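Local coordinates for protein glutathione transferase (Lolium rigidum, PDB 6ZB6) that probably conjugates glutathione to electrophilic xenobiotics such as herbicides, as a phi class glutathione transferase, at residues Q119-P124 against T176-A181; F58-L63 against S72-R77; R153-E158 against Y191-A196. All coordinates share one frame; numbering follows the deposited sequence.

Contact 1 of 3, residues Q119-P124 against T176-A181; sequences QCLFNP and TFYFMA. With GTB (S-(p-nitrobenzyl)glutathione), chain G.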
loop_
_atom_site.group_PDB
_atom_site.type_symbol
_atom_site.label_atom_id
_atom_site.label_comp_id
_atom_site.label_asym_id
_atom_site.label_seq_id
_atom_site.Cartn_x
_atom_site.Cartn_y
_atom_site.Cartn_z
ATOM N N GLN A 119 -14.755 6.965 -0.817
ATOM C CA GLN A 119 -15.897 7.866 -0.729
ATOM C C GLN A 119 -15.470 9.326 -0.636
ATOM O O GLN A 119 -16.182 10.204 -1.136
ATOM C CB GLN A 119 -16.762 7.494 0.472
ATOM C CG GLN A 119 -17.454 6.152 0.361
ATOM C CD GLN A 119 -18.479 6.117 -0.753
ATOM O OE1 GLN A 119 -19.012 7.149 -1.148
ATOM N NE2 GLN A 119 -18.757 4.919 -1.269
ATOM N N CYS A 120 -14.321 9.610 -0.016
ATOM C CA CYS A 120 -13.917 10.985 0.241
ATOM C C CYS A 120 -12.956 11.523 -0.813
ATOM O O CYS A 120 -12.914 12.740 -1.026
ATOM C CB CYS A 120 -13.259 11.082 1.623
ATOM S SG CYS A 120 -14.369 10.835 3.013
ATOM N N LEU A 121 -12.220 10.645 -1.504
ATOM C CA LEU A 121 -11.187 11.057 -2.457
ATOM C C LEU A 121 -11.459 10.522 -3.857
ATOM O O LEU A 121 -11.713 11.314 -4.770
ATOM C CB LEU A 121 -9.818 10.595 -1.959
ATOM C CG LEU A 121 -8.911 11.614 -1.285
ATOM C CD1 LEU A 121 -7.478 11.093 -1.280
ATOM C CD2 LEU A 121 -9.007 12.946 -2.003
ATOM N N PHE A 122 -11.413 9.199 -4.056
ATOM C CA PHE A 122 -11.481 8.624 -5.396
ATOM C C PHE A 122 -12.809 8.947 -6.074
ATOM O O PHE A 122 -12.834 9.440 -7.206
ATOM C CB PHE A 122 -11.285 7.105 -5.335
ATOM C CG PHE A 122 -9.906 6.655 -4.865
ATOM C CD1 PHE A 122 -8.805 7.502 -4.925
ATOM C CD2 PHE A 122 -9.721 5.358 -4.379
ATOM C CE1 PHE A 122 -7.548 7.075 -4.495
ATOM C CE2 PHE A 122 -8.472 4.925 -3.952
ATOM C CZ PHE A 122 -7.381 5.790 -4.011
ATOM N N ASN A 123 -13.927 8.662 -5.399
ATOM C CA ASN A 123 -15.237 8.836 -6.031
ATOM C C ASN A 123 -15.497 10.269 -6.478
ATOM O O ASN A 123 -15.848 10.465 -7.654
ATOM C CB ASN A 123 -16.345 8.333 -5.096
ATOM C CG ASN A 123 -16.498 6.820 -5.125
ATOM O OD1 ASN A 123 -15.631 6.098 -5.628
ATOM N ND2 ASN A 123 -17.601 6.332 -4.569
ATOM N N PRO A 124 -15.348 11.308 -5.635
ATOM C CA PRO A 124 -15.664 12.661 -6.114
ATOM C C PRO A 124 -14.662 13.189 -7.132
ATOM O O PRO A 124 -15.058 13.723 -8.172
ATOM C CB PRO A 124 -15.668 13.502 -4.830
ATOM C CG PRO A 124 -14.875 12.732 -3.854
ATOM C CD PRO A 124 -15.054 11.293 -4.189
ATOM N N THR A 176 -3.363 4.117 3.445
ATOM C CA THR A 176 -3.370 5.014 4.605
ATOM C C THR A 176 -2.823 6.382 4.229
ATOM O O THR A 176 -3.301 7.409 4.728
ATOM C CB THR A 176 -2.563 4.410 5.756
ATOM O OG1 THR A 176 -3.097 3.125 6.074
ATOM C CG2 THR A 176 -2.638 5.296 7.040
ATOM N N PHE A 177 -1.821 6.411 3.349
ATOM C CA PHE A 177 -1.326 7.674 2.817
ATOM C C PHE A 177 -2.464 8.549 2.298
ATOM O O PHE A 177 -2.553 9.738 2.629
ATOM C CB PHE A 177 -0.311 7.418 1.706
ATOM C CG PHE A 177 0.206 8.677 1.080
ATOM C CD1 PHE A 177 1.048 9.515 1.790
ATOM C CD2 PHE A 177 -0.186 9.046 -0.194
ATOM C CE1 PHE A 177 1.514 10.694 1.228
ATOM C CE2 PHE A 177 0.279 10.219 -0.761
ATOM C CZ PHE A 177 1.133 11.039 -0.049
ATOM N N TYR A 178 -3.354 7.969 1.488
ATOM C CA TYR A 178 -4.464 8.732 0.924
ATOM C C TYR A 178 -5.524 9.046 1.970
ATOM O O TYR A 178 -6.148 10.118 1.915
ATOM C CB TYR A 178 -5.081 7.980 -0.258
ATOM C CG TYR A 178 -4.285 8.133 -1.539
ATOM C CD1 TYR A 178 -3.852 9.383 -1.962
ATOM C CD2 TYR A 178 -3.967 7.029 -2.327
ATOM C CE1 TYR A 178 -3.118 9.540 -3.124
ATOM C CE2 TYR A 178 -3.230 7.172 -3.501
ATOM C CZ TYR A 178 -2.809 8.434 -3.897
ATOM O OH TYR A 178 -2.069 8.601 -5.063
ATOM N N PHE A 179 -5.734 8.142 2.931
ATOM C CA PHE A 179 -6.619 8.452 4.055
ATOM C C PHE A 179 -6.196 9.749 4.742
ATOM O O PHE A 179 -7.045 10.552 5.161
ATOM C CB PHE A 179 -6.623 7.283 5.052
ATOM C CG PHE A 179 -7.487 7.518 6.273
ATOM C CD1 PHE A 179 -8.839 7.194 6.257
ATOM C CD2 PHE A 179 -6.943 8.051 7.434
ATOM C CE1 PHE A 179 -9.633 7.404 7.378
ATOM C CE2 PHE A 179 -7.739 8.276 8.568
ATOM C CZ PHE A 179 -9.088 7.952 8.534
ATOM N N MET A 180 -4.883 9.986 4.851
ATOM C CA MET A 180 -4.387 11.213 5.469
ATOM C C MET A 180 -4.728 12.457 4.663
ATOM O O MET A 180 -4.518 13.572 5.159
ATOM C CB MET A 180 -2.870 11.138 5.683
ATOM C CG MET A 180 -2.429 10.073 6.690
ATOM S SD MET A 180 -3.334 10.182 8.256
ATOM C CE MET A 180 -3.169 8.516 8.888
ATOM N N ALA A 181 -5.258 12.301 3.452
ATOM C CA ALA A 181 -5.744 13.424 2.669
ATOM C C ALA A 181 -7.250 13.609 2.766
ATOM O O ALA A 181 -7.790 14.527 2.139
ATOM C CB ALA A 181 -5.339 13.265 1.203
HETATM N N1 GTB G . -5.816 -6.970 -5.749
HETATM C CA1 GTB G . -5.312 -6.130 -6.825
HETATM C C1 GTB G . -3.849 -5.760 -6.535
HETATM O O11 GTB G . -3.469 -5.536 -5.353
HETATM O O12 GTB G . -3.009 -5.678 -7.471
HETATM C CB1 GTB G . -6.197 -4.881 -6.893
HETATM C CG1 GTB G . -5.666 -3.974 -8.002
HETATM C CD1 GTB G . -6.620 -2.828 -8.289
HETATM O OE1 GTB G . -7.643 -2.700 -7.688
HETATM N N2 GTB G . -6.252 -1.883 -9.314
HETATM C CA2 GTB G . -7.174 -0.798 -9.581
HETATM C C2 GTB G . -7.700 -0.959 -10.999
HETATM O O2 GTB G . -6.983 -1.252 -11.905
HETATM C CB2 GTB G . -6.443 0.538 -9.423
HETATM S SG2 GTB G . -5.967 0.738 -7.668
HETATM N N3 GTB G . -9.109 -0.771 -11.242
HETATM C CA3 GTB G . -9.607 -0.917 -12.595
HETATM C C3 GTB G . -10.691 -1.989 -12.649
HETATM O O31 GTB G . -11.510 -1.997 -13.610
HETATM O O32 GTB G . -10.771 -2.866 -11.744
HETATM C "C'" GTB G . -7.480 0.927 -6.680
HETATM C "C1'" GTB G . -8.226 2.164 -7.172
HETATM C "C2'" GTB G . -9.474 2.028 -7.758
HETATM C "C3'" GTB G . -10.160 3.147 -8.208
HETATM C "C4'" GTB G . -9.597 4.407 -8.067
HETATM N N41 GTB G . -10.313 5.589 -8.543
HETATM O O41 GTB G . -11.627 5.488 -9.035
HETATM O O42 GTB G . -9.779 6.633 -8.519
HETATM C "C5'" GTB G . -8.344 4.541 -7.482
HETATM C "C6'" GTB G . -7.657 3.422 -7.032
#
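F122 and Y178 form the aromatic part of this contact, an offset edge-to-face pair with ring centroids 5.8 Å apart and planes at 75°. F122 turns its edge to the face of Y178, and its CZ comes to 4.0 Å from Y178 CD2. The same phenyl ring meets the bound S-(p-nitrobenzyl)glutathione with a face: GTB C5' sits over the ring centre, and F122 CD2 is 3.5 Å from that carbon. F122 CG lies anti to its own carbonyl carbon (chi1 -65°), which sets the ring with a face to the nitrobenzyl group and an edge to Y178. One nitro oxygen, O42, comes near F122 CB. Y178 therefore backs a wall of the ligand pocket from the second shell, and its hydroxyl is tied to the backbone O of M11.

The aliphatic part belongs to L121, whose CD1 does all the touching. This methyl is 3.9 Å from A181 CB and 4.1 Å from Y178 CB. It also lies 3.6 Å from Y178 O, a carbonyl that takes a hydrogen bond from A181 N. No hydrogen bond crosses between the two segments.

In the fold, 119-124 lies on the long helix 92-127 and 176-181 overlaps helix 173-179. V117 of helix 92-127 also touches both F122 and Y178, while M214 of helix 205-214 packs on Y178.

Contact 2 of 3, residues F58-L63 against S72-R77; sequences FQDGDL and SKYVLR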
loop_
_atom_site.group_PDB
_atom_site.type_symbol
_atom_site.label_atom_id
_atom_site.label_comp_id
_atom_site.label_asym_id
_atom_site.label_seq_id
_atom_site.Cartn_x
_atom_site.Cartn_y
_atom_site.Cartn_z
ATOM N N PHE A 58 3.236 -6.403 -14.171
ATOM C CA PHE A 58 4.660 -6.386 -13.887
ATOM C C PHE A 58 5.367 -7.289 -14.881
ATOM O O PHE A 58 4.856 -8.360 -15.212
ATOM C CB PHE A 58 4.907 -6.846 -12.444
ATOM C CG PHE A 58 6.351 -7.069 -12.093
ATOM C CD1 PHE A 58 6.947 -8.319 -12.273
ATOM C CD2 PHE A 58 7.101 -6.047 -11.546
ATOM C CE1 PHE A 58 8.279 -8.521 -11.942
ATOM C CE2 PHE A 58 8.430 -6.244 -11.188
ATOM C CZ PHE A 58 9.017 -7.476 -11.376
ATOM N N GLN A 59 6.542 -6.868 -15.346
ATOM C CA GLN A 59 7.327 -7.702 -16.252
ATOM C C GLN A 59 8.784 -7.729 -15.808
ATOM O O GLN A 59 9.382 -6.684 -15.522
ATOM C CB GLN A 59 7.228 -7.208 -17.697
ATOM C CG GLN A 59 7.873 -8.156 -18.716
ATOM C CD GLN A 59 7.908 -7.565 -20.110
ATOM O OE1 GLN A 59 7.326 -6.506 -20.364
ATOM N NE2 GLN A 59 8.589 -8.249 -21.030
ATOM N N ASP A 60 9.334 -8.931 -15.722
ATOM C CA ASP A 60 10.759 -9.156 -15.515
ATOM C C ASP A 60 11.173 -10.111 -16.627
ATOM O O ASP A 60 10.979 -11.319 -16.494
ATOM C CB ASP A 60 11.025 -9.751 -14.140
ATOM C CG ASP A 60 12.502 -9.975 -13.878
ATOM O OD1 ASP A 60 13.321 -9.593 -14.736
ATOM O OD2 ASP A 60 12.839 -10.514 -12.803
ATOM N N GLY A 61 11.719 -9.580 -17.718
ATOM C CA GLY A 61 12.077 -10.432 -18.841
ATOM C C GLY A 61 10.844 -11.053 -19.457
ATOM O O GLY A 61 9.935 -10.336 -19.884
ATOM N N ASP A 62 10.777 -12.381 -19.482
ATOM C CA ASP A 62 9.614 -13.068 -20.021
ATOM C C ASP A 62 8.565 -13.371 -18.964
ATOM O O ASP A 62 7.508 -13.910 -19.301
ATOM C CB ASP A 62 10.039 -14.372 -20.704
ATOM C CG ASP A 62 10.845 -14.130 -21.964
ATOM O OD1 ASP A 62 11.456 -15.098 -22.472
ATOM O OD2 ASP A 62 10.868 -12.972 -22.444
ATOM N N LEU A 63 8.826 -13.051 -17.701
ATOM C CA LEU A 63 7.872 -13.296 -16.631
ATOM C C LEU A 63 6.903 -12.127 -16.538
ATOM O O LEU A 63 7.333 -10.973 -16.430
ATOM C CB LEU A 63 8.601 -13.482 -15.300
ATOM C CG LEU A 63 7.731 -13.751 -14.078
ATOM C CD1 LEU A 63 7.114 -15.143 -14.175
ATOM C CD2 LEU A 63 8.553 -13.631 -12.806
ATOM N N SER A 72 5.148 -7.811 -5.239
ATOM C CA SER A 72 6.044 -7.267 -4.229
ATOM C C SER A 72 6.905 -8.352 -3.599
ATOM O O SER A 72 8.101 -8.143 -3.369
ATOM C CB SER A 72 5.242 -6.537 -3.145
ATOM O OG SER A 72 4.560 -5.417 -3.686
ATOM N N LYS A 73 6.313 -9.509 -3.286
ATOM C CA LYS A 73 7.114 -10.580 -2.698
ATOM C C LYS A 73 8.148 -11.103 -3.688
ATOM O O LYS A 73 9.271 -11.447 -3.295
ATOM C CB LYS A 73 6.209 -11.707 -2.188
ATOM C CG LYS A 73 5.444 -11.300 -0.924
ATOM C CD LYS A 73 4.745 -12.488 -0.259
ATOM C CE LYS A 73 3.519 -12.903 -1.076
ATOM N NZ LYS A 73 2.615 -13.854 -0.350
ATOM N N TYR A 74 7.802 -11.154 -4.978
ATOM C CA TYR A 74 8.794 -11.559 -5.973
ATOM C C TYR A 74 9.971 -10.589 -5.991
ATOM O O TYR A 74 11.133 -11.002 -6.074
ATOM C CB TYR A 74 8.148 -11.635 -7.356
ATOM C CG TYR A 74 9.140 -11.863 -8.475
ATOM C CD1 TYR A 74 9.547 -13.155 -8.811
ATOM C CD2 TYR A 74 9.676 -10.796 -9.191
ATOM C CE1 TYR A 74 10.455 -13.371 -9.825
ATOM C CE2 TYR A 74 10.593 -11.007 -10.216
ATOM C CZ TYR A 74 10.967 -12.298 -10.531
ATOM O OH TYR A 74 11.868 -12.522 -11.543
ATOM N N VAL A 75 9.684 -9.289 -5.920
ATOM C CA VAL A 75 10.751 -8.288 -5.867
ATOM C C VAL A 75 11.631 -8.504 -4.643
ATOM O O VAL A 75 12.869 -8.508 -4.734
ATOM C CB VAL A 75 10.149 -6.871 -5.879
ATOM C CG1 VAL A 75 11.176 -5.862 -5.371
ATOM C CG2 VAL A 75 9.676 -6.519 -7.278
ATOM N N LEU A 76 11.010 -8.678 -3.476
ATOM C CA LEU A 76 11.775 -8.820 -2.239
ATOM C C LEU A 76 12.668 -10.052 -2.269
ATOM O O LEU A 76 13.798 -10.023 -1.759
ATOM C CB LEU A 76 10.824 -8.882 -1.052
ATOM C CG LEU A 76 10.085 -7.555 -0.815
ATOM C CD1 LEU A 76 9.047 -7.726 0.269
ATOM C CD2 LEU A 76 11.061 -6.427 -0.500
ATOM N N ARG A 77 12.179 -11.145 -2.862
ATOM C CA ARG A 77 12.977 -12.363 -2.933
ATOM C C ARG A 77 14.071 -12.252 -3.981
ATOM O O ARG A 77 15.226 -12.618 -3.721
ATOM C CB ARG A 77 12.071 -13.561 -3.225
ATOM C CG ARG A 77 11.170 -13.941 -2.065
ATOM C CD ARG A 77 10.064 -14.894 -2.513
ATOM N NE ARG A 77 9.119 -15.105 -1.424
ATOM C CZ ARG A 77 7.831 -15.395 -1.583
ATOM N NH1 ARG A 77 7.324 -15.534 -2.803
ATOM N NH2 ARG A 77 7.054 -15.554 -0.515
#
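Y74 reaches from helix 68-78 to the hairpin at D60 and L63, and its side chain carries most of the contact. Its CB points toward the strand, and with CG anti to the backbone N (chi1 172°) the ring extends straight out from the helix. Along one side of the ring, CD2 and CE2 meet F58: Y74 CE2 is 3.8 Å from F58 CE1, the two rings lying obliquely with their planes 68° apart. Along the other side CD1 and CE1 meet L63, which comes from the opposite direction and sets its CD2 3.5 Å from Y74 CE1. At the tip, Y74 OH donates a short hydrogen bond of 2.6 Å to D60 OD2. The acceptor lies in the plane of the phenol ring; the hydroxyl meets that oxygen on its anti side, 30° out of the carboxylate plane. D60 OD2 also has a salt bridge to K78, so one oxygen is shared by a hydroxyl and an ammonium group, which would favour a charged carboxylate.

Beside Y74, V75 places CG2 4.1 Å from F58 CE2, while F58 also packs on V4 of the central strand 4-7. The hairpin turns through a type II' beta turn from D60 to L63, with G61 at positive phi, and Q59 NE2 reaches forward to G61 O, 2.7 Å away.

A beta hairpin followed at once by a helix packed on its sheet is the C-terminal half of the thioredoxin-like fold, here the N-terminal domain of the transferase.

Contact 3 of 3, residues R153-E158 against Y191-A196; sequences RLSQHE and YPHVKA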
loop_
_atom_site.group_PDB
_atom_site.type_symbol
_atom_site.label_atom_id
_atom_site.label_comp_id
_atom_site.label_asym_id
_atom_site.label_seq_id
_atom_site.Cartn_x
_atom_site.Cartn_y
_atom_site.Cartn_z
ATOM N N ARG A 153 -1.653 -3.494 20.109
ATOM C CA ARG A 153 -0.542 -4.253 19.542
ATOM C C ARG A 153 0.730 -3.413 19.490
ATOM O O ARG A 153 1.819 -3.884 19.846
ATOM C CB ARG A 153 -0.922 -4.746 18.142
ATOM C CG ARG A 153 0.175 -5.491 17.398
ATOM C CD ARG A 153 0.334 -6.894 17.920
ATOM N NE ARG A 153 1.396 -7.608 17.212
ATOM C CZ ARG A 153 2.016 -8.675 17.697
ATOM N NH1 ARG A 153 1.658 -9.149 18.881
ATOM N NH2 ARG A 153 2.990 -9.265 17.004
ATOM N N LEU A 154 0.612 -2.166 19.029
ATOM C CA LEU A 154 1.772 -1.291 18.899
ATOM C C LEU A 154 2.188 -0.669 20.224
ATOM O O LEU A 154 3.152 0.101 20.250
ATOM C CB LEU A 154 1.497 -0.198 17.858
ATOM C CG LEU A 154 1.357 -0.765 16.438
ATOM C CD1 LEU A 154 0.710 0.242 15.493
ATOM C CD2 LEU A 154 2.713 -1.261 15.878
ATOM N N SER A 155 1.480 -0.971 21.312
ATOM C CA SER A 155 1.969 -0.650 22.646
ATOM C C SER A 155 2.980 -1.675 23.134
ATOM O O SER A 155 3.778 -1.367 24.023
ATOM C CB SER A 155 0.808 -0.583 23.638
ATOM O OG SER A 155 -0.029 0.517 23.339
ATOM N N GLN A 156 2.958 -2.885 22.579
ATOM C CA GLN A 156 3.913 -3.915 22.967
ATOM C C GLN A 156 5.098 -4.036 22.022
ATOM O O GLN A 156 6.179 -4.439 22.461
ATOM C CB GLN A 156 3.219 -5.273 23.071
ATOM C CG GLN A 156 1.845 -5.201 23.696
ATOM C CD GLN A 156 0.894 -6.215 23.099
ATOM O OE1 GLN A 156 1.318 -7.217 22.517
ATOM N NE2 GLN A 156 -0.401 -5.956 23.228
ATOM N N HIS A 157 4.935 -3.699 20.746
ATOM C CA HIS A 157 6.037 -3.744 19.797
ATOM C C HIS A 157 6.042 -2.478 18.960
ATOM O O HIS A 157 5.000 -1.848 18.749
ATOM C CB HIS A 157 5.944 -4.961 18.865
ATOM C CG HIS A 157 5.810 -6.263 19.583
ATOM N ND1 HIS A 157 4.586 -6.822 19.883
ATOM C CD2 HIS A 157 6.745 -7.116 20.062
ATOM C CE1 HIS A 157 4.773 -7.966 20.517
ATOM N NE2 HIS A 157 6.074 -8.168 20.637
ATOM N N GLU A 158 7.230 -2.119 18.467
ATOM C CA GLU A 158 7.328 -0.933 17.623
ATOM C C GLU A 158 6.678 -1.151 16.264
ATOM O O GLU A 158 6.243 -0.182 15.627
ATOM C CB GLU A 158 8.791 -0.521 17.453
ATOM C CG GLU A 158 9.253 0.507 18.491
ATOM C CD GLU A 158 10.367 1.410 17.987
ATOM O OE1 GLU A 158 11.111 1.004 17.066
ATOM O OE2 GLU A 158 10.498 2.530 18.518
ATOM N N TYR A 191 -4.885 7.687 18.739
ATOM C CA TYR A 191 -4.266 6.386 18.996
ATOM C C TYR A 191 -2.758 6.619 18.966
ATOM O O TYR A 191 -2.111 6.429 17.929
ATOM C CB TYR A 191 -4.728 5.354 17.958
ATOM C CG TYR A 191 -6.245 5.310 17.808
ATOM C CD1 TYR A 191 -7.015 4.426 18.565
ATOM C CD2 TYR A 191 -6.903 6.150 16.921
ATOM C CE1 TYR A 191 -8.399 4.393 18.445
ATOM C CE2 TYR A 191 -8.289 6.125 16.797
ATOM C CZ TYR A 191 -9.028 5.248 17.561
ATOM O OH TYR A 191 -10.400 5.222 17.444
ATOM N N PRO A 192 -2.174 7.088 20.073
ATOM C CA PRO A 192 -0.787 7.593 20.008
ATOM C C PRO A 192 0.238 6.561 19.541
ATOM O O PRO A 192 1.192 6.928 18.842
ATOM C CB PRO A 192 -0.520 8.060 21.448
ATOM C CG PRO A 192 -1.536 7.352 22.285
ATOM C CD PRO A 192 -2.752 7.231 21.421
ATOM N N HIS A 193 0.084 5.286 19.902
ATOM C CA HIS A 193 1.037 4.287 19.424
ATOM C C HIS A 193 0.858 4.016 17.937
ATOM O O HIS A 193 1.837 3.756 17.233
ATOM C CB HIS A 193 0.906 2.983 20.212
ATOM C CG HIS A 193 1.335 3.106 21.634
ATOM N ND1 HIS A 193 0.474 3.497 22.632
ATOM C CD2 HIS A 193 2.535 2.908 22.227
ATOM C CE1 HIS A 193 1.120 3.526 23.784
ATOM N NE2 HIS A 193 2.374 3.179 23.564
ATOM N N VAL A 194 -0.384 4.056 17.449
ATOM C CA VAL A 194 -0.615 3.930 16.013
ATOM C C VAL A 194 -0.020 5.119 15.273
ATOM O O VAL A 194 0.641 4.958 14.245
ATOM C CB VAL A 194 -2.118 3.778 15.706
ATOM C CG1 VAL A 194 -2.333 3.599 14.197
ATOM C CG2 VAL A 194 -2.695 2.588 16.458
ATOM N N LYS A 195 -0.245 6.342 15.779
ATOM C CA LYS A 195 0.293 7.496 15.074
ATOM C C LYS A 195 1.811 7.452 15.024
ATOM O O LYS A 195 2.415 7.841 14.020
ATOM C CB LYS A 195 -0.150 8.806 15.738
ATOM C CG LYS A 195 0.432 10.027 15.030
ATOM C CD LYS A 195 -0.515 10.609 13.998
ATOM C CE LYS A 195 -0.135 12.057 13.636
ATOM N NZ LYS A 195 -1.040 13.076 14.266
ATOM N N ALA A 196 2.451 6.998 16.104
ATOM C CA ALA A 196 3.914 6.959 16.121
ATOM C C ALA A 196 4.445 5.920 15.142
ATOM O O ALA A 196 5.483 6.127 14.499
ATOM C CB ALA A 196 4.415 6.637 17.524
HETATM O O HOH W 1 4.103 2.676 18.425
#
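The imidazole of H193 has S155 on one face: S155 OG stands 3.1 Å above the ring plane, over its centre. S155 CA lies over the same face, 3.9 Å from the ring centroid and 23° off the normal, which makes a CH-pi contact. L154 O approaches the ring obliquely, 3.5 Å from H193 CD2. The polar ends look to E151, one turn back along the helix of S155. H193 ND1 is hydrogen-bonded to one carboxylate oxygen of E151 and V194 N to the other, while S155 OG bonds to the backbone O of E151. Ring and serine are thus both positioned by the same residue.

Deeper in the contact, L154 packs with its CB 4.0 Å from H193 CB. L154 CG is anti to its carbonyl carbon (chi1 -67°), which carries CD1 over to V194, 4.2 Å from V194 CG2. A water links the two backbones, donating to H193 O at 2.8 Å and, at a longer 3.3 Å, to L154 O.

Because E151 bonds to V194 N, in the first turn after the N-cap Y191, its carboxylate sits at the start of helix 192-202, where the helix dipole would probably favour a negative charge. What results is the C-terminal part of helix 133-156 set against the start of helix 192-202, a helix-to-helix junction within the all-helical C-terminal domain of the glutathione transferase fold.

From the N terminus, contact 2 comes first and is local: it closes the short loop from strand 57-60 through strand 63-66 to helix 68-78, entirely within the thioredoxin-like domain. The chain then enters the helical domain, where the other two contacts interleave. Helix 92-127 opens contact 1 and helix 133-156 opens contact 3; helix 173-179 then closes contact 1, and helix 192-202 closes contact 3. The two therefore cross rather than nest, each joining one pair of helices, 92-127 with 173-179 and 133-156 with 192-202, with centres about 23 Å apart. Contact 2 lies in series with both, across the chain's centre from each, and its centre is about 29 Å from that of contact 1, which adjoins the bound ligand.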